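Local coordinates for protein alpha-L-rhamnosidase (Streptomyces avermitilis, PDB 3W5M) that hydrolyses terminal non-reducing alpha-L-rhamnose residues from alpha-L-rhamnosides, including citrus flavonoids and gum arabic, and binds L-rhamnose through a calcium-dependent carbohydrate-binding module, at residues 598-610 / 951-963. Sequence-based numbering, arbitrary orientation.
Sequences FTFEFETNVPMLN and GEVTSARATFASL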
loop_
_atom_site.group_PDB
_atom_site.type_symbol
_atom_site.label_atom_id
_atom_site.label_comp_id
_atom_site.label_asym_id
_atom_site.label_seq_id
_atom_site.Cartn_x
_atom_site.Cartn_y
_atom_site.Cartn_z
ATOM N N PHE A 598 4.648 -4.313 -14.893
ATOM C CA PHE A 598 5.989 -3.729 -14.816
ATOM C C PHE A 598 6.350 -3.179 -16.187
ATOM O O PHE A 598 6.029 -3.772 -17.200
ATOM C CB PHE A 598 7.011 -4.777 -14.337
ATOM C CG PHE A 598 6.785 -5.186 -12.913
ATOM C CD1 PHE A 598 5.900 -6.231 -12.611
ATOM C CD2 PHE A 598 7.378 -4.470 -11.875
ATOM C CE1 PHE A 598 5.641 -6.555 -11.280
ATOM C CE2 PHE A 598 7.133 -4.804 -10.542
ATOM C CZ PHE A 598 6.260 -5.850 -10.252
ATOM N N THR A 599 6.989 -2.016 -16.220
ATOM C CA THR A 599 7.129 -1.313 -17.487
ATOM C C THR A 599 8.572 -0.912 -17.798
ATOM O O THR A 599 8.809 -0.122 -18.719
ATOM C CB THR A 599 6.253 -0.036 -17.508
ATOM O OG1 THR A 599 6.512 0.724 -16.326
ATOM C CG2 THR A 599 4.740 -0.410 -17.575
ATOM N N PHE A 600 9.541 -1.448 -17.063
ATOM C CA PHE A 600 10.937 -1.138 -17.371
ATOM C C PHE A 600 11.859 -2.321 -17.186
ATOM O O PHE A 600 12.079 -2.771 -16.052
ATOM C CB PHE A 600 11.453 0.053 -16.539
ATOM C CG PHE A 600 12.613 0.783 -17.189
ATOM C CD1 PHE A 600 13.925 0.346 -17.022
ATOM C CD2 PHE A 600 12.385 1.909 -17.994
ATOM C CE1 PHE A 600 14.980 1.017 -17.634
ATOM C CE2 PHE A 600 13.441 2.574 -18.597
ATOM C CZ PHE A 600 14.736 2.125 -18.416
ATOM N N GLU A 601 12.403 -2.813 -18.296
ATOM C CA GLU A 601 13.418 -3.878 -18.257
ATOM C C GLU A 601 14.785 -3.217 -18.352
ATOM O O GLU A 601 15.005 -2.407 -19.245
ATOM C CB GLU A 601 13.254 -4.822 -19.436
ATOM C CG GLU A 601 11.846 -5.323 -19.670
ATOM C CD GLU A 601 11.713 -6.793 -19.368
ATOM O OE1 GLU A 601 12.768 -7.466 -19.308
ATOM O OE2 GLU A 601 10.565 -7.274 -19.194
ATOM N N PHE A 602 15.694 -3.569 -17.449
ATOM C CA PHE A 602 16.992 -2.910 -17.351
ATOM C C PHE A 602 18.032 -3.972 -17.051
ATOM O O PHE A 602 17.855 -4.757 -16.110
ATOM C CB PHE A 602 16.935 -1.880 -16.228
ATOM C CG PHE A 602 18.233 -1.157 -15.957
ATOM C CD1 PHE A 602 18.701 -0.176 -16.818
ATOM C CD2 PHE A 602 18.954 -1.425 -14.800
ATOM C CE1 PHE A 602 19.889 0.516 -16.539
ATOM C CE2 PHE A 602 20.133 -0.750 -14.511
ATOM C CZ PHE A 602 20.599 0.230 -15.381
ATOM N N GLU A 603 19.117 -3.988 -17.841
ATOM C CA GLU A 603 20.212 -4.931 -17.621
ATOM C C GLU A 603 21.528 -4.321 -18.077
ATOM O O GLU A 603 21.608 -3.750 -19.164
ATOM C CB GLU A 603 19.947 -6.241 -18.359
ATOM C CG GLU A 603 20.981 -7.323 -18.092
ATOM C CD GLU A 603 20.742 -8.570 -18.920
ATOM O OE1 GLU A 603 19.834 -8.564 -19.793
ATOM O OE2 GLU A 603 21.471 -9.563 -18.692
ATOM N N THR A 604 22.541 -4.437 -17.225
ATOM C CA THR A 604 23.897 -3.955 -17.527
ATOM C C THR A 604 24.871 -5.130 -17.409
ATOM O O THR A 604 24.476 -6.234 -16.996
ATOM C CB THR A 604 24.357 -2.844 -16.564
ATOM O OG1 THR A 604 24.678 -3.408 -15.281
ATOM C CG2 THR A 604 23.305 -1.740 -16.395
ATOM N N ASN A 605 26.134 -4.890 -17.784
ATOM C CA ASN A 605 27.227 -5.837 -17.541
ATOM C C ASN A 605 27.638 -5.982 -16.063
ATOM O O ASN A 605 28.426 -6.879 -15.741
ATOM C CB ASN A 605 28.467 -5.423 -18.354
ATOM C CG ASN A 605 29.014 -4.070 -17.926
ATOM O OD1 ASN A 605 28.413 -3.029 -18.205
ATOM N ND2 ASN A 605 30.160 -4.075 -17.242
ATOM N N VAL A 606 27.124 -5.103 -15.194
ATOM C CA VAL A 606 27.487 -5.012 -13.777
ATOM C C VAL A 606 26.460 -5.624 -12.811
ATOM O O VAL A 606 25.423 -5.012 -12.523
ATOM C CB VAL A 606 27.727 -3.561 -13.369
ATOM C CG1 VAL A 606 28.249 -3.477 -11.942
ATOM C CG2 VAL A 606 28.704 -2.917 -14.336
ATOM N N PRO A 607 26.761 -6.832 -12.290
ATOM C CA PRO A 607 25.818 -7.523 -11.401
ATOM C C PRO A 607 25.211 -6.636 -10.298
ATOM O O PRO A 607 23.995 -6.715 -10.064
ATOM C CB PRO A 607 26.664 -8.662 -10.829
ATOM C CG PRO A 607 27.600 -8.982 -11.956
ATOM C CD PRO A 607 27.977 -7.640 -12.514
ATOM N N MET A 608 26.014 -5.765 -9.680
ATOM C CA MET A 608 25.538 -4.949 -8.577
ATOM C C MET A 608 24.450 -3.953 -8.988
ATOM O O MET A 608 23.569 -3.584 -8.175
ATOM C CB MET A 608 26.673 -4.191 -7.912
ATOM C CG MET A 608 26.326 -3.725 -6.508
ATOM S SD MET A 608 27.042 -2.135 -6.060
ATOM C CE MET A 608 25.803 -1.028 -6.746
ATOM N N LEU A 609 24.507 -3.505 -10.237
ATOM C CA LEU A 609 23.497 -2.545 -10.686
ATOM C C LEU A 609 22.234 -3.272 -11.038
ATOM O O LEU A 609 21.140 -2.730 -10.865
ATOM C CB LEU A 609 23.966 -1.713 -11.873
ATOM C CG LEU A 609 25.153 -0.789 -11.636
ATOM C CD1 LEU A 609 25.399 -0.063 -12.953
ATOM C CD2 LEU A 609 24.976 0.164 -10.459
ATOM N N ASN A 610 22.385 -4.482 -11.558
ATOM C CA ASN A 610 21.230 -5.311 -11.853
ATOM C C ASN A 610 20.476 -5.662 -10.569
ATOM O O ASN A 610 19.233 -5.688 -10.562
ATOM C CB ASN A 610 21.641 -6.542 -12.645
ATOM C CG ASN A 610 22.335 -6.179 -13.961
ATOM O OD1 ASN A 610 22.185 -5.066 -14.481
ATOM N ND2 ASN A 610 23.094 -7.109 -14.493
ATOM N N GLY A 951 31.895 4.764 -15.062
ATOM C CA GLY A 951 32.110 3.727 -14.044
ATOM C C GLY A 951 32.496 2.401 -14.670
ATOM O O GLY A 951 33.366 2.350 -15.535
ATOM N N GLU A 952 31.803 1.332 -14.288
ATOM C CA GLU A 952 32.154 -0.003 -14.736
ATOM C C GLU A 952 31.201 -0.461 -15.809
ATOM O O GLU A 952 31.227 -1.633 -16.203
ATOM C CB GLU A 952 32.097 -1.007 -13.573
ATOM C CG GLU A 952 32.512 -0.467 -12.213
ATOM C CD GLU A 952 32.325 -1.475 -11.075
ATOM O OE1 GLU A 952 32.038 -2.667 -11.338
ATOM O OE2 GLU A 952 32.463 -1.061 -9.906
ATOM N N VAL A 953 30.340 0.447 -16.277
ATOM C CA VAL A 953 29.316 0.051 -17.242
ATOM C C VAL A 953 29.857 0.150 -18.669
ATOM O O VAL A 953 30.192 1.227 -19.127
ATOM C CB VAL A 953 28.013 0.895 -17.131
ATOM C CG1 VAL A 953 26.903 0.219 -17.931
ATOM C CG2 VAL A 953 27.592 1.100 -15.680
ATOM N N THR A 954 29.919 -0.966 -19.373
ATOM C CA THR A 954 30.353 -0.925 -20.766
ATOM C C THR A 954 29.264 -1.441 -21.696
ATOM O O THR A 954 29.463 -1.598 -22.909
ATOM C CB THR A 954 31.647 -1.735 -20.968
ATOM O OG1 THR A 954 31.422 -3.108 -20.604
ATOM C CG2 THR A 954 32.790 -1.134 -20.134
ATOM N N SER A 955 28.089 -1.691 -21.124
ATOM C CA SER A 955 27.103 -2.499 -21.800
ATOM C C SER A 955 25.801 -2.288 -21.052
ATOM O O SER A 955 25.784 -2.404 -19.838
ATOM C CB SER A 955 27.532 -3.960 -21.660
ATOM O OG SER A 955 26.964 -4.763 -22.668
ATOM N N ALA A 956 24.730 -1.941 -21.770
ATOM C CA ALA A 956 23.390 -1.818 -21.170
ATOM C C ALA A 956 22.292 -2.054 -22.192
ATOM O O ALA A 956 22.454 -1.780 -23.392
ATOM C CB ALA A 956 23.199 -0.461 -20.493
ATOM N N ARG A 957 21.161 -2.563 -21.721
ATOM C CA ARG A 957 20.006 -2.760 -22.577
ATOM C C ARG A 957 18.760 -2.491 -21.728
ATOM O O ARG A 957 18.735 -2.813 -20.548
ATOM C CB ARG A 957 20.014 -4.168 -23.180
ATOM C CG ARG A 957 19.021 -5.139 -22.589
ATOM C CD ARG A 957 19.439 -6.586 -22.806
ATOM N NE ARG A 957 18.298 -7.505 -22.723
ATOM C CZ ARG A 957 17.424 -7.573 -21.712
ATOM N NH1 ARG A 957 17.513 -6.763 -20.660
ATOM N NH2 ARG A 957 16.433 -8.455 -21.763
ATOM N N ALA A 958 17.759 -1.851 -22.327
ATOM C CA ALA A 958 16.539 -1.478 -21.601
ATOM C C ALA A 958 15.343 -1.461 -22.539
ATOM O O ALA A 958 15.483 -1.208 -23.745
ATOM C CB ALA A 958 16.703 -0.111 -20.961
ATOM N N THR A 959 14.157 -1.728 -21.995
ATOM C CA THR A 959 12.917 -1.465 -22.721
ATOM C C THR A 959 11.924 -0.814 -21.755
ATOM O O THR A 959 11.661 -1.355 -20.667
ATOM C CB THR A 959 12.301 -2.755 -23.292
ATOM O OG1 THR A 959 13.229 -3.387 -24.187
ATOM C CG2 THR A 959 10.991 -2.445 -24.051
ATOM N N PHE A 960 11.407 0.349 -22.139
ATOM C CA PHE A 960 10.401 1.061 -21.377
ATOM C C PHE A 960 9.067 0.934 -22.107
ATOM O O PHE A 960 8.976 1.275 -23.280
ATOM C CB PHE A 960 10.802 2.523 -21.228
ATOM C CG PHE A 960 9.751 3.389 -20.614
ATOM C CD1 PHE A 960 9.177 3.073 -19.375
ATOM C CD2 PHE A 960 9.337 4.545 -21.269
ATOM C CE1 PHE A 960 8.220 3.893 -18.817
ATOM C CE2 PHE A 960 8.360 5.358 -20.723
ATOM C CZ PHE A 960 7.794 5.029 -19.502
ATOM N N ALA A 961 8.035 0.430 -21.417
ATOM C CA ALA A 961 6.707 0.278 -22.017
ATOM C C ALA A 961 5.970 1.619 -21.905
ATOM O O ALA A 961 5.180 1.839 -20.967
ATOM C CB ALA A 961 5.924 -0.815 -21.300
ATOM N N SER A 962 6.242 2.539 -22.826
ATOM C CA SER A 962 5.578 3.840 -22.780
ATOM C C SER A 962 4.132 3.713 -23.265
ATOM O O SER A 962 3.761 2.700 -23.874
ATOM C CB SER A 962 6.341 4.885 -23.617
ATOM O OG SER A 962 5.956 4.811 -24.972
ATOM N N LEU A 963 3.326 4.764 -23.054
ATOM C CA LEU A 963 1.941 4.763 -23.600
ATOM C C LEU A 963 1.867 4.667 -25.141
ATOM O O LEU A 963 0.903 4.093 -25.680
ATOM C CB LEU A 963 1.094 5.951 -23.096
ATOM C CG LEU A 963 1.026 6.162 -21.572
ATOM C CD1 LEU A 963 -0.059 7.180 -21.225
ATOM C CD2 LEU A 963 0.745 4.842 -20.858
#
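Arg957 and Glu603 face each other as an antiparallel hydrogen-bonded pair, Glu603 N giving to Arg957 O (3.0 Å) and Arg957 N to Glu603 O (2.9 Å). Their side chains meet again on the sheet face shared with Glu601 and Thr959. The Glu603 chain, extended with CG anti to the backbone N (chi1 -175°), carries OE1 over one face of the guanidinium, 3.1 Å from Arg957 NH1. With the two planes 81° apart and no N-H aimed at the oxygen, this salt bridge is one of charge alone. Beyond the strand, Asn605 uses both ends of its amide on the loop 952-954: ND2 gives a nearly straight bond (174°) to Glu952 O at 2.9 Å, in the amide plane, while OD1 takes Thr954 N at 2.8 Å from above its carbonyl plane. With an alanine here both amide bonds go, and Thr954 N and Glu952 O would probably lose these mates, the loop being freer to shift. The opposite face, with Phe600, Phe602, Ala956, Ala958 and Phe960, is largely apolar: Phe600 lays CD2 against Phe960 CB (3.7 Å) and CE1 against Ala958 CB (3.9 Å), with Tyr927 and Tyr653 also meeting its ring. At the start of helix 607-622, Leu609 CD1 reaches Val953 CG2 (3.7 Å). Strand 600-604 is the outermost strand of the antiparallel sheet that continues from 955-962 through 965-974, although it runs on through Asn605 and Val606 into helix 607-622 of the catalytic domain. Backbone bonds and the buried, largely apolar face therefore join the two domains, while the exposed Glu603 and Arg957 side chains are likely to add a weaker, less specific attraction.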